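Local coordinates for protein 2-Keto-3-deoxy-(6-phospho-)gluconate aldolase (Thermoproteus tenax, PDB 2R91) that is an aldolase of the dihydrodipicolinate synthetase family with a TIM-barrel fold, assembled from four chains, at residues 8-13 with 19-24; 25-30 with 249-254; 68-73 with 126-131; 116-121 with 146-151. All blocks are in the same frame, centred on the assembly; numbering follows the deposited sequence.

Contact 1: residues 8-13 with 19-24; sequences ITTFRG and ELFANH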
loop_
_atom_site.group_PDB
_atom_site.type_symbol
_atom_site.label_atom_id
_atom_site.label_comp_id
_atom_site.label_asym_id
_atom_site.label_seq_id
_atom_site.Cartn_x
_atom_site.Cartn_y
_atom_site.Cartn_z
ATOM N N ILE A 8 4.985 28.647 -4.992
ATOM C CA ILE A 8 4.418 28.801 -3.662
ATOM C C ILE A 8 3.400 29.952 -3.633
ATOM O O ILE A 8 3.541 30.936 -4.347
ATOM C CB ILE A 8 5.507 29.071 -2.578
ATOM C CG1 ILE A 8 6.426 30.219 -3.015
ATOM C CG2 ILE A 8 6.327 27.767 -2.283
ATOM C CD1 ILE A 8 7.412 30.706 -1.943
ATOM N N THR A 9 2.416 29.828 -2.751
ATOM C CA THR A 9 1.462 30.870 -2.489
ATOM C C THR A 9 1.949 31.622 -1.233
ATOM O O THR A 9 2.030 31.054 -0.151
ATOM C CB THR A 9 0.081 30.244 -2.271
ATOM O OG1 THR A 9 -0.322 29.531 -3.451
ATOM C CG2 THR A 9 -0.942 31.316 -1.916
ATOM N N THR A 10 2.278 32.900 -1.396
ATOM C CA THR A 10 2.994 33.666 -0.374
ATOM C C THR A 10 2.016 34.414 0.548
ATOM O O THR A 10 1.571 35.513 0.186
ATOM C CB THR A 10 3.944 34.697 -1.022
ATOM O OG1 THR A 10 3.197 35.494 -1.954
ATOM C CG2 THR A 10 5.111 34.031 -1.829
ATOM N N PHE A 11 1.689 33.843 1.718
ATOM C CA PHE A 11 0.881 34.525 2.731
ATOM C C PHE A 11 1.764 35.455 3.588
ATOM O O PHE A 11 2.957 35.178 3.826
ATOM C CB PHE A 11 0.181 33.532 3.682
ATOM C CG PHE A 11 -0.910 32.736 3.044
ATOM C CD1 PHE A 11 -2.239 33.180 3.097
ATOM C CD2 PHE A 11 -0.634 31.544 2.400
ATOM C CE1 PHE A 11 -3.254 32.440 2.490
ATOM C CE2 PHE A 11 -1.650 30.781 1.823
ATOM C CZ PHE A 11 -2.965 31.251 1.856
ATOM N N ARG A 12 1.176 36.563 4.034
ATOM C CA ARG A 12 1.764 37.386 5.085
ATOM C C ARG A 12 0.628 38.051 5.840
ATOM O O ARG A 12 -0.318 38.552 5.223
ATOM C CB ARG A 12 2.713 38.443 4.514
ATOM C CG ARG A 12 3.088 39.520 5.520
ATOM C CD ARG A 12 3.946 40.606 4.877
ATOM N NE ARG A 12 5.302 40.097 4.708
ATOM C CZ ARG A 12 6.269 40.712 4.028
ATOM N NH1 ARG A 12 6.045 41.890 3.425
ATOM N NH2 ARG A 12 7.472 40.130 3.943
ATOM N N GLY A 13 0.713 38.048 7.167
ATOM C CA GLY A 13 -0.352 38.613 8.005
ATOM C C GLY A 13 -1.699 37.934 7.810
ATOM O O GLY A 13 -2.757 38.566 7.970
ATOM N N GLU A 19 2.728 41.315 -3.445
ATOM C CA GLU A 19 4.031 41.929 -3.674
ATOM C C GLU A 19 5.138 40.890 -3.466
ATOM O O GLU A 19 6.052 40.783 -4.276
ATOM C CB GLU A 19 4.268 43.142 -2.772
ATOM C CG GLU A 19 3.455 44.390 -3.183
ATOM C CD GLU A 19 1.976 44.307 -2.777
ATOM O OE1 GLU A 19 1.096 44.380 -3.684
ATOM O OE2 GLU A 19 1.694 44.159 -1.551
ATOM N N LEU A 20 5.064 40.145 -2.367
ATOM C CA LEU A 20 6.002 39.011 -2.178
ATOM C C LEU A 20 5.906 38.042 -3.374
ATOM O O LEU A 20 6.921 37.632 -3.923
ATOM C CB LEU A 20 5.732 38.281 -0.871
ATOM C CG LEU A 20 6.016 39.023 0.415
ATOM C CD1 LEU A 20 5.676 38.121 1.588
ATOM C CD2 LEU A 20 7.501 39.502 0.469
ATOM N N PHE A 21 4.688 37.723 -3.794
ATOM C CA PHE A 21 4.463 36.763 -4.882
ATOM C C PHE A 21 5.074 37.212 -6.213
ATOM O O PHE A 21 5.730 36.430 -6.910
ATOM C CB PHE A 21 2.961 36.490 -5.027
ATOM C CG PHE A 21 2.622 35.439 -6.034
ATOM C CD1 PHE A 21 2.660 34.089 -5.692
ATOM C CD2 PHE A 21 2.263 35.791 -7.334
ATOM C CE1 PHE A 21 2.355 33.105 -6.625
ATOM C CE2 PHE A 21 1.947 34.819 -8.273
ATOM C CZ PHE A 21 1.994 33.459 -7.912
ATOM N N ALA A 22 4.854 38.479 -6.562
ATOM C CA ALA A 22 5.353 39.048 -7.809
ATOM C C ALA A 22 6.861 39.116 -7.840
ATOM O O ALA A 22 7.439 38.855 -8.868
ATOM C CB ALA A 22 4.777 40.496 -8.031
ATOM N N ASN A 23 7.480 39.521 -6.737
ATOM C CA ASN A 23 8.925 39.579 -6.665
ATOM C C ASN A 23 9.483 38.173 -6.905
ATOM O O ASN A 23 10.396 37.989 -7.714
ATOM C CB ASN A 23 9.377 40.086 -5.289
ATOM C CG ASN A 23 10.897 40.037 -5.105
ATOM O OD1 ASN A 23 11.625 40.842 -5.685
ATOM N ND2 ASN A 23 11.378 39.097 -4.280
ATOM N N HIS A 24 8.904 37.198 -6.207
ATOM C CA HIS A 24 9.352 35.780 -6.315
ATOM C C HIS A 24 9.176 35.267 -7.741
ATOM O O HIS A 24 10.095 34.751 -8.339
ATOM C CB HIS A 24 8.557 34.907 -5.330
ATOM C CG HIS A 24 8.895 33.437 -5.409
ATOM N ND1 HIS A 24 10.177 32.962 -5.221
ATOM C CD2 HIS A 24 8.118 32.347 -5.636
ATOM C CE1 HIS A 24 10.175 31.637 -5.342
ATOM N NE2 HIS A 24 8.941 31.241 -5.592
#

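Contact 2: residues 25-30 with 249-254; sequences VKNITS and IFQGYE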
loop_
_atom_site.group_PDB
_atom_site.type_symbol
_atom_site.label_atom_id
_atom_site.label_comp_id
_atom_site.label_asym_id
_atom_site.label_seq_id
_atom_site.Cartn_x
_atom_site.Cartn_y
_atom_site.Cartn_z
ATOM N N VAL A 25 7.995 35.439 -8.327
ATOM C CA VAL A 25 7.788 34.985 -9.700
ATOM C C VAL A 25 8.766 35.622 -10.706
ATOM O O VAL A 25 9.310 34.953 -11.595
ATOM C CB VAL A 25 6.344 35.211 -10.155
ATOM C CG1 VAL A 25 6.252 35.081 -11.673
ATOM C CG2 VAL A 25 5.379 34.215 -9.451
ATOM N N LYS A 26 8.994 36.922 -10.566
ATOM C CA LYS A 26 9.866 37.614 -11.500
ATOM C C LYS A 26 11.324 37.158 -11.335
ATOM O O LYS A 26 12.055 37.038 -12.318
ATOM C CB LYS A 26 9.718 39.128 -11.325
ATOM C CG LYS A 26 8.328 39.632 -11.812
ATOM C CD LYS A 26 8.024 41.052 -11.266
ATOM C CE LYS A 26 6.544 41.435 -11.448
ATOM N NZ LYS A 26 6.219 42.673 -10.650
ATOM N N ASN A 27 11.739 36.903 -10.098
ATOM C CA ASN A 27 13.067 36.312 -9.876
ATOM C C ASN A 27 13.217 34.940 -10.541
ATOM O O ASN A 27 14.126 34.702 -11.350
ATOM C CB ASN A 27 13.378 36.187 -8.383
ATOM C CG ASN A 27 14.727 35.514 -8.134
ATOM O OD1 ASN A 27 15.757 36.027 -8.563
ATOM N ND2 ASN A 27 14.721 34.348 -7.479
ATOM N N ILE A 28 12.316 34.016 -10.235
ATOM C CA ILE A 28 12.550 32.662 -10.750
ATOM C C ILE A 28 12.404 32.582 -12.267
ATOM O O ILE A 28 13.087 31.808 -12.926
ATOM C CB ILE A 28 11.712 31.591 -9.985
ATOM C CG1 ILE A 28 10.220 31.666 -10.374
ATOM C CG2 ILE A 28 11.922 31.764 -8.467
ATOM C CD1 ILE A 28 9.285 30.742 -9.500
ATOM N N THR A 29 11.525 33.384 -12.861
ATOM C CA THR A 29 11.431 33.353 -14.324
ATOM C C THR A 29 12.693 33.992 -14.953
ATOM O O THR A 29 13.067 33.651 -16.067
ATOM C CB THR A 29 10.138 34.038 -14.870
ATOM O OG1 THR A 29 10.073 35.360 -14.356
ATOM C CG2 THR A 29 8.870 33.280 -14.416
ATOM N N SER A 30 13.359 34.892 -14.238
ATOM C CA SER A 30 14.636 35.409 -14.728
ATOM C C SER A 30 15.766 34.357 -14.702
ATOM O O SER A 30 16.783 34.495 -15.397
ATOM C CB SER A 30 15.072 36.646 -13.955
ATOM O OG SER A 30 15.707 36.293 -12.732
ATOM N N ILE A 249 16.691 31.056 1.892
ATOM C CA ILE A 249 18.096 30.607 1.936
ATOM C C ILE A 249 18.849 30.781 0.618
ATOM O O ILE A 249 19.921 31.389 0.578
ATOM C CB ILE A 249 18.199 29.132 2.374
ATOM C CG1 ILE A 249 17.801 28.998 3.849
ATOM C CG2 ILE A 249 19.650 28.590 2.139
ATOM C CD1 ILE A 249 17.559 27.523 4.305
ATOM N N PHE A 250 18.295 30.260 -0.467
ATOM C CA PHE A 250 19.022 30.223 -1.713
ATOM C C PHE A 250 18.833 31.458 -2.604
ATOM O O PHE A 250 19.690 31.745 -3.462
ATOM C CB PHE A 250 18.649 28.975 -2.499
ATOM C CG PHE A 250 19.188 27.690 -1.901
ATOM C CD1 PHE A 250 20.543 27.369 -2.003
ATOM C CD2 PHE A 250 18.346 26.804 -1.272
ATOM C CE1 PHE A 250 21.041 26.169 -1.460
ATOM C CE2 PHE A 250 18.841 25.607 -0.729
ATOM C CZ PHE A 250 20.176 25.305 -0.813
ATOM N N GLN A 251 17.697 32.144 -2.447
ATOM C CA GLN A 251 17.376 33.299 -3.318
ATOM C C GLN A 251 17.512 34.644 -2.594
ATOM O O GLN A 251 17.591 35.679 -3.234
ATOM C CB GLN A 251 15.963 33.166 -3.935
ATOM C CG GLN A 251 15.779 31.941 -4.818
ATOM C CD GLN A 251 16.809 31.896 -5.933
ATOM O OE1 GLN A 251 17.043 32.910 -6.618
ATOM N NE2 GLN A 251 17.453 30.721 -6.120
ATOM N N GLY A 252 17.515 34.631 -1.272
ATOM C CA GLY A 252 17.890 35.819 -0.513
ATOM C C GLY A 252 16.841 36.919 -0.392
ATOM O O GLY A 252 17.187 38.096 -0.202
ATOM N N TYR A 253 15.567 36.561 -0.491
ATOM C CA TYR A 253 14.490 37.526 -0.232
ATOM C C TYR A 253 13.390 36.847 0.572
ATOM O O TYR A 253 13.344 35.606 0.666
ATOM C CB TYR A 253 13.926 38.137 -1.536
ATOM C CG TYR A 253 13.511 37.124 -2.580
ATOM C CD1 TYR A 253 12.393 36.310 -2.399
ATOM C CD2 TYR A 253 14.245 36.982 -3.748
ATOM C CE1 TYR A 253 12.027 35.339 -3.379
ATOM C CE2 TYR A 253 13.888 36.064 -4.724
ATOM C CZ TYR A 253 12.778 35.240 -4.517
ATOM O OH TYR A 253 12.478 34.348 -5.501
ATOM N N GLU A 254 12.495 37.657 1.125
ATOM C CA GLU A 254 11.398 37.142 1.937
ATOM C C GLU A 254 10.408 36.406 1.055
ATOM O O GLU A 254 10.002 36.902 0.010
ATOM C CB GLU A 254 10.686 38.268 2.689
ATOM C CG GLU A 254 11.428 38.785 3.923
ATOM C CD GLU A 254 10.577 39.775 4.744
ATOM O OE1 GLU A 254 9.458 40.135 4.283
ATOM O OE2 GLU A 254 11.018 40.195 5.854
#

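Contact 3: residues 68-73 with 126-131; sequences IVQVAS and FLYNYP. With SO4 (sulfate ion), chain E.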
loop_
_atom_site.group_PDB
_atom_site.type_symbol
_atom_site.label_atom_id
_atom_site.label_comp_id
_atom_site.label_asym_id
_atom_site.label_seq_id
_atom_site.Cartn_x
_atom_site.Cartn_y
_atom_site.Cartn_z
ATOM N N ILE A 68 -0.131 28.430 -16.072
ATOM C CA ILE A 68 -1.166 27.399 -16.033
ATOM C C ILE A 68 -1.788 27.448 -14.644
ATOM O O ILE A 68 -1.069 27.506 -13.646
ATOM C CB ILE A 68 -0.576 25.975 -16.285
ATOM C CG1 ILE A 68 0.054 25.890 -17.680
ATOM C CG2 ILE A 68 -1.631 24.863 -16.043
ATOM C CD1 ILE A 68 0.857 24.526 -17.928
ATOM N N VAL A 69 -3.118 27.430 -14.567
ATOM C CA VAL A 69 -3.806 27.520 -13.287
ATOM C C VAL A 69 -4.455 26.173 -12.918
ATOM O O VAL A 69 -5.199 25.577 -13.715
ATOM C CB VAL A 69 -4.884 28.679 -13.272
ATOM C CG1 VAL A 69 -5.543 28.804 -11.903
ATOM C CG2 VAL A 69 -4.245 30.021 -13.677
ATOM N N GLN A 70 -4.137 25.707 -11.712
ATOM C CA GLN A 70 -4.712 24.504 -11.087
ATOM C C GLN A 70 -6.088 24.878 -10.524
ATOM O O GLN A 70 -6.166 25.746 -9.668
ATOM C CB GLN A 70 -3.837 24.032 -9.891
ATOM C CG GLN A 70 -4.698 23.285 -8.726
ATOM C CD GLN A 70 -4.933 22.093 -9.374
ATOM O OE1 GLN A 70 -5.970 21.441 -9.334
ATOM N NE2 GLN A 70 -3.955 21.872 -10.248
ATOM N N VAL A 71 -7.146 24.199 -10.956
ATOM C CA VAL A 71 -8.512 24.663 -10.623
ATOM C C VAL A 71 -9.366 23.745 -9.710
ATOM O O VAL A 71 -10.524 24.071 -9.398
ATOM C CB VAL A 71 -9.294 24.992 -11.926
ATOM C CG1 VAL A 71 -8.550 26.043 -12.755
ATOM C CG2 VAL A 71 -9.579 23.705 -12.747
ATOM N N ALA A 72 -8.819 22.612 -9.261
ATOM C CA ALA A 72 -9.666 21.632 -8.591
ATOM C C ALA A 72 -10.380 22.203 -7.362
ATOM O O ALA A 72 -9.818 22.976 -6.602
ATOM C CB ALA A 72 -8.873 20.410 -8.157
ATOM N N SER A 73 -11.608 21.759 -7.166
ATOM C CA SER A 73 -12.348 22.052 -5.942
ATOM C C SER A 73 -13.246 20.878 -5.663
ATOM O O SER A 73 -13.728 20.243 -6.593
ATOM C CB SER A 73 -13.211 23.303 -6.117
ATOM O OG SER A 73 -13.966 23.517 -4.934
ATOM N N PHE A 126 -5.245 20.267 -18.621
ATOM C CA PHE A 126 -4.208 19.291 -18.205
ATOM C C PHE A 126 -4.727 18.426 -17.092
ATOM O O PHE A 126 -5.406 18.921 -16.163
ATOM C CB PHE A 126 -2.968 20.014 -17.649
ATOM C CG PHE A 126 -2.027 20.558 -18.699
ATOM C CD1 PHE A 126 -2.500 21.186 -19.842
ATOM C CD2 PHE A 126 -0.664 20.452 -18.522
ATOM C CE1 PHE A 126 -1.613 21.692 -20.797
ATOM C CE2 PHE A 126 0.234 20.965 -19.478
ATOM C CZ PHE A 126 -0.234 21.585 -20.589
ATOM N N LEU A 127 -4.395 17.141 -17.138
ATOM C CA LEU A 127 -4.556 16.310 -15.965
ATOM C C LEU A 127 -3.370 16.572 -15.030
ATOM O O LEU A 127 -2.219 16.567 -15.461
ATOM C CB LEU A 127 -4.650 14.834 -16.368
ATOM C CG LEU A 127 -4.386 13.821 -15.238
ATOM C CD1 LEU A 127 -5.482 13.777 -14.167
ATOM C CD2 LEU A 127 -4.110 12.424 -15.846
ATOM N N TYR A 128 -3.648 16.861 -13.764
ATOM C CA TYR A 128 -2.614 16.964 -12.743
ATOM C C TYR A 128 -2.805 15.757 -11.832
ATOM O O TYR A 128 -3.712 15.721 -10.980
ATOM C CB TYR A 128 -2.723 18.303 -11.978
ATOM C CG TYR A 128 -1.836 18.477 -10.742
ATOM C CD1 TYR A 128 -0.605 17.793 -10.599
ATOM C CD2 TYR A 128 -2.206 19.362 -9.741
ATOM C CE1 TYR A 128 0.183 17.971 -9.449
ATOM C CE2 TYR A 128 -1.440 19.549 -8.606
ATOM C CZ TYR A 128 -0.240 18.873 -8.461
ATOM O OH TYR A 128 0.480 19.106 -7.316
ATOM N N ASN A 129 -1.950 14.756 -12.042
ATOM C CA ASN A 129 -2.046 13.470 -11.384
ATOM C C ASN A 129 -1.036 13.434 -10.228
ATOM O O ASN A 129 0.114 13.839 -10.390
ATOM C CB ASN A 129 -1.771 12.364 -12.434
ATOM C CG ASN A 129 -2.092 10.955 -11.932
ATOM O OD1 ASN A 129 -1.206 10.085 -11.860
ATOM N ND2 ASN A 129 -3.344 10.712 -11.637
ATOM N N TYR A 130 -1.479 13.011 -9.044
ATOM C CA TYR A 130 -0.634 13.008 -7.865
ATOM C C TYR A 130 -1.200 11.965 -6.911
ATOM O O TYR A 130 -1.821 12.296 -5.889
ATOM C CB TYR A 130 -0.600 14.404 -7.212
ATOM C CG TYR A 130 0.456 14.600 -6.144
ATOM C CD1 TYR A 130 1.154 13.512 -5.594
ATOM C CD2 TYR A 130 0.740 15.871 -5.662
ATOM C CE1 TYR A 130 2.106 13.704 -4.587
ATOM C CE2 TYR A 130 1.704 16.071 -4.689
ATOM C CZ TYR A 130 2.364 14.987 -4.148
ATOM O OH TYR A 130 3.316 15.190 -3.198
ATOM N N PRO A 131 -1.031 10.683 -7.265
ATOM C CA PRO A 131 -1.735 9.633 -6.493
ATOM C C PRO A 131 -1.474 9.590 -4.999
ATOM O O PRO A 131 -2.414 9.316 -4.247
ATOM C CB PRO A 131 -1.322 8.315 -7.173
ATOM C CG PRO A 131 -0.783 8.716 -8.515
ATOM C CD PRO A 131 -0.306 10.156 -8.437
HETATM S S SO4 E . 3.643 19.845 -6.927
HETATM O O1 SO4 E . 2.896 18.673 -7.457
HETATM O O2 SO4 E . 4.867 19.906 -7.762
HETATM O O3 SO4 E . 2.922 21.101 -6.810
HETATM O O4 SO4 E . 4.063 19.633 -5.519
#

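Contact 4: residues 116-121 with 146-151; sequences DLCSAV and LGCIRG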
loop_
_atom_site.group_PDB
_atom_site.type_symbol
_atom_site.label_atom_id
_atom_site.label_comp_id
_atom_site.label_asym_id
_atom_site.label_seq_id
_atom_site.Cartn_x
_atom_site.Cartn_y
_atom_site.Cartn_z
ATOM N N ASP A 116 -16.697 17.887 -18.009
ATOM C CA ASP A 116 -17.285 19.188 -17.733
ATOM C C ASP A 116 -16.263 20.324 -17.753
ATOM O O ASP A 116 -16.535 21.435 -18.218
ATOM C CB ASP A 116 -17.985 19.164 -16.387
ATOM C CG ASP A 116 -19.330 18.493 -16.455
ATOM O OD1 ASP A 116 -19.713 18.024 -17.554
ATOM O OD2 ASP A 116 -19.993 18.418 -15.408
ATOM N N LEU A 117 -15.075 20.064 -17.220
ATOM C CA LEU A 117 -14.020 21.062 -17.272
ATOM C C LEU A 117 -13.610 21.377 -18.709
ATOM O O LEU A 117 -13.465 22.554 -19.099
ATOM C CB LEU A 117 -12.809 20.527 -16.512
ATOM C CG LEU A 117 -12.097 21.412 -15.516
ATOM C CD1 LEU A 117 -13.088 22.291 -14.718
ATOM C CD2 LEU A 117 -11.256 20.497 -14.580
ATOM N N CYS A 118 -13.396 20.333 -19.501
ATOM C CA CYS A 118 -13.039 20.528 -20.914
ATOM C C CYS A 118 -14.102 21.324 -21.690
ATOM O O CYS A 118 -13.768 22.120 -22.571
ATOM C CB CYS A 118 -12.790 19.183 -21.610
ATOM S SG CYS A 118 -11.279 18.280 -21.035
ATOM N N SER A 119 -15.376 21.115 -21.360
ATOM C CA SER A 119 -16.476 21.813 -22.048
ATOM C C SER A 119 -16.537 23.275 -21.685
ATOM O O SER A 119 -17.097 24.075 -22.440
ATOM C CB SER A 119 -17.819 21.201 -21.677
ATOM O OG SER A 119 -17.913 19.889 -22.166
ATOM N N ALA A 120 -15.997 23.610 -20.512
ATOM C CA ALA A 120 -16.069 24.958 -19.960
ATOM C C ALA A 120 -15.139 25.974 -20.634
ATOM O O ALA A 120 -15.353 27.180 -20.543
ATOM C CB ALA A 120 -15.796 24.917 -18.438
ATOM N N VAL A 121 -14.070 25.505 -21.256
ATOM C CA VAL A 121 -13.054 26.418 -21.786
ATOM C C VAL A 121 -12.559 25.956 -23.146
ATOM O O VAL A 121 -12.770 24.811 -23.548
ATOM C CB VAL A 121 -11.802 26.526 -20.827
ATOM C CG1 VAL A 121 -12.208 27.129 -19.453
ATOM C CG2 VAL A 121 -11.132 25.139 -20.635
ATOM N N LEU A 146 -10.733 9.632 -21.313
ATOM C CA LEU A 146 -11.486 10.863 -21.024
ATOM C C LEU A 146 -11.788 11.629 -22.293
ATOM O O LEU A 146 -12.824 12.296 -22.395
ATOM C CB LEU A 146 -10.745 11.781 -20.047
ATOM C CG LEU A 146 -10.537 11.260 -18.637
ATOM C CD1 LEU A 146 -9.648 12.239 -17.843
ATOM C CD2 LEU A 146 -11.892 11.038 -17.932
ATOM N N GLY A 147 -10.875 11.547 -23.254
ATOM C CA GLY A 147 -11.093 12.114 -24.590
ATOM C C GLY A 147 -10.857 13.607 -24.822
ATOM O O GLY A 147 -11.230 14.126 -25.880
ATOM N N CYS A 148 -10.271 14.318 -23.859
ATOM C CA CYS A 148 -10.109 15.768 -24.009
ATOM C C CYS A 148 -8.853 16.347 -23.319
ATOM O O CYS A 148 -8.649 17.567 -23.275
ATOM C CB CYS A 148 -11.364 16.504 -23.516
ATOM S SG CYS A 148 -11.658 16.328 -21.741
ATOM N N ILE A 149 -8.016 15.471 -22.793
ATOM C CA ILE A 149 -6.840 15.903 -22.044
ATOM C C ILE A 149 -5.749 16.265 -23.036
ATOM O O ILE A 149 -5.466 15.486 -23.935
ATOM C CB ILE A 149 -6.362 14.752 -21.110
ATOM C CG1 ILE A 149 -7.444 14.405 -20.050
ATOM C CG2 ILE A 149 -5.040 15.092 -20.447
ATOM C CD1 ILE A 149 -7.888 15.585 -19.198
ATOM N N ARG A 150 -5.131 17.429 -22.877
ATOM C CA ARG A 150 -4.088 17.889 -23.802
ATOM C C ARG A 150 -2.725 18.105 -23.105
ATOM O O ARG A 150 -1.761 18.633 -23.687
ATOM C CB ARG A 150 -4.581 19.155 -24.539
ATOM C CG ARG A 150 -5.730 18.813 -25.524
ATOM C CD ARG A 150 -6.556 20.002 -25.946
ATOM N NE ARG A 150 -5.832 20.854 -26.867
ATOM C CZ ARG A 150 -6.195 22.100 -27.191
ATOM N NH1 ARG A 150 -7.286 22.676 -26.656
ATOM N NH2 ARG A 150 -5.441 22.780 -28.042
ATOM N N GLY A 151 -2.651 17.688 -21.854
ATOM C CA GLY A 151 -1.441 17.879 -21.096
ATOM C C GLY A 151 -1.525 17.089 -19.816
ATOM O O GLY A 151 -2.625 16.818 -19.317
#

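Contact 1: residues 8-13 with 19-24
His-24 takes the end of Ile-8 over one face of its ring, Phe-21 receives a carbonyl oxygen at its edge, and the guanidinium of Arg-12 lies with one face against Leu-20. In the first pair, Ile-8 CD1 stands 4.3 Å from the centroid of the His-24 ring and 25° off its normal, a CH-pi contact displaced toward the rim. The rotation of the imidazole is fixed from both nitrogens, ND1 being hydrogen-bonded to Tyr-253 OH and NE2 to Asn-199 OD1, which also meets Ile-8 N. At the Phe-21 edge, Ile-8 O lies in the ring plane, 3.4 Å from Phe-21 CE1. This buried oxygen has no hydrogen-bond partner in the model, and the slightly positive C-H rim probably offers it partial compensation. The contact belongs to the first beta-alpha unit of the TIM barrel: 8-13 runs on from strand 2-6 into a small hairpin, and 19-24 sits on helix 18-30. Helix 50-63 covers Phe-21 through Leu-56, Ala-59 and Ala-60. Also at the edge of the Phe-21 ring, Thr-10 OG1 comes 3.2 Å from Phe-21 CB while hydrogen-bonding to Asp-17 O, just ahead of the helix. Farther out, Leu-20 CD1 rests 3.4 Å above the guanidinium plane of Arg-12, and Leu-20 CD2 approaches NH2 of Arg-12 at 3.5 Å. The bend at chi3 of Arg-12 (-76°) brings the guanidinium over CD1, with NH2 beside CD2. Its charged end turns to Glu-254, modelled so close that the details of the pairing are doubtful.

Contact 2: residues 25-30 with 249-254
Asn-27 spends its amide nitrogen on two acceptors across the contact. The straighter bond runs from Asn-27 ND2 to Gln-251 OE1 at 2.9 Å, with an N-H...O angle of 167°; the acceptor lies in the plane of the Asn-27 amide, yet the donor stands above the carbonyl plane of Gln-251. The second, from Asn-27 ND2 to Tyr-253 OH at 3.0 Å, is more bent at 137°. Each acceptor has a further partner: Lys-31 also reaches Gln-251 OE1, and the tyrosine hydroxyl is hydrogen-bonded to His-24. The other end of the glutamine amide, NE2, is hydrogen-bonded to Tyr-200 O and Glu-203. The Asn-27 amide thus bridges helix 18-30, the first helix of the TIM barrel, and the end of helix 239-251, which belongs to the helical region following the last barrel strand, 192-193. Gly-252 is the first residue past that helix and has positive phi; Tyr-253 comes next. There CG sits between the backbone N and the carbonyl carbon (chi1 52°), and the ring is presented edge-on, nearly perpendicular to the Asn-27 amide, with Tyr-253 CE2 3.6 Å from Asn-27 CG. At the margin, Ile-28 CG2 packs against Tyr-253 OH at 4.0 Å.

Contact 3: residues 68-73 with 126-131
Gln-70 and Tyr-128 meet at about a right angle, the amide reaching the rim of the ring and not its face. The amide and ring planes are turned 59° apart, and Gln-70 NE2 comes 3.1 Å from Tyr-128 CD2 near the ring plane, a close polar-to-aromatic approach without a hydrogen bond. What holds the amide this way round is its other end. Gln-70 OE1 accepts from Ala-72 N at 3.1 Å and also from Leu-97 N, and the bend at chi2 (74°) curls the chain back far enough for the first of these. Two residues earlier on each strand, the crossing of Ile-68 and Phe-126 is again near a right angle, but here the approach is over a ring face, with the terminal methyl Ile-68 CD1 3.9 Å from Phe-126 CE2. These are residues of barrel strands 67-70 and 125-129, which are not neighbours. Strand 93-96 runs between them, and its Ala-93 and Ala-95 touch the Phe-126 side chain; their small size is consistent with the third and fifth strands of the TIM barrel meeting across the fourth. With CG anti to the backbone N (chi1 171°), the Tyr-128 ring carries its hydroxyl to a sulfate ion, probably from the crystallisation liquor. Tyr-128 OH is modelled 2.5 Å from sulfate O1, a hydrogen bond so short that its exact length is doubtful. Phe-37 stacks edge-to-face with Tyr-128 and Thr-41 binds its hydroxyl, while the sulfate is also hydrogen-bonded to Thr-42, Thr-155 and Lys-153.

Contact 4: residues 116-121 with 146-151
Cys-118, on helix 107-120, is joined to Cys-148 by a disulfide; close by, Ala-120 N is shared by two carbonyl oxygens, bonding to Leu-117 O at 3.1 Å and, more weakly, to Asp-116 O. In the TIM barrel the bridge ties the outer helix after the fourth strand to the start of the sixth strand, 149-154, with the fifth, 125-129, in the chain between them. The loop it closes also holds helices 131-134 and 140-146. Its two halves are differently disposed. At Cys-118 the sulfur lies anti to the carbonyl carbon (chi1 -68°), whereas at Cys-148 it sits between the backbone N and the carbonyl carbon (chi1 66°), the crowded position. Both first bonds of these side chains point to the other segment, and the backbones come to 6.4 Å between Cys-118 CA and Cys-148 CA. Just before the strand, Gly-147 leaves helix 140-146 with positive phi, and Cys-148 follows it directly. A second tie lies nearby, for Arg-115 NE on the same helix as Cys-118 is hydrogen-bonded to Leu-146 O. Cys-118 also touches Val-125 of strand 125-129, while Arg-150 makes backbone hydrogen bonds to Val-125 and Arg-173, in line with a strand flanked on both sides in the barrel sheet. Because no other pair of residues touches across the two segments, their direct link is essentially covalent. The sulfurs, Cys-118 SG and Cys-148 SG, are 2.1 Å apart, with a torsion of 74° about their bond and with Cys-118 CB 3.6 Å from Cys-148 CB.

The four contacts form two pairs, each made of neighbours, on the same barrel. Contacts 1 and 2, with centres 11 Å apart, share helix 18-30 and are stitched together where His-24 ND1 meets Tyr-253 OH at 2.7 Å, a probable hydrogen bond. Contacts 3 and 4, centres 12 Å apart, are joined through adjacent strands by the probable hydrogen bond from Leu-127 N to Gly-151 O, 2.8 Å, and their segments alternate along the chain. Contact 3 alone touches the sulfate; the disulfide of contact 4 lies farther out on the barrel. Between the pairs the distances are larger: the centres of contacts 2 and 4 are about 33 Å apart, on opposite sides of the chain's centre.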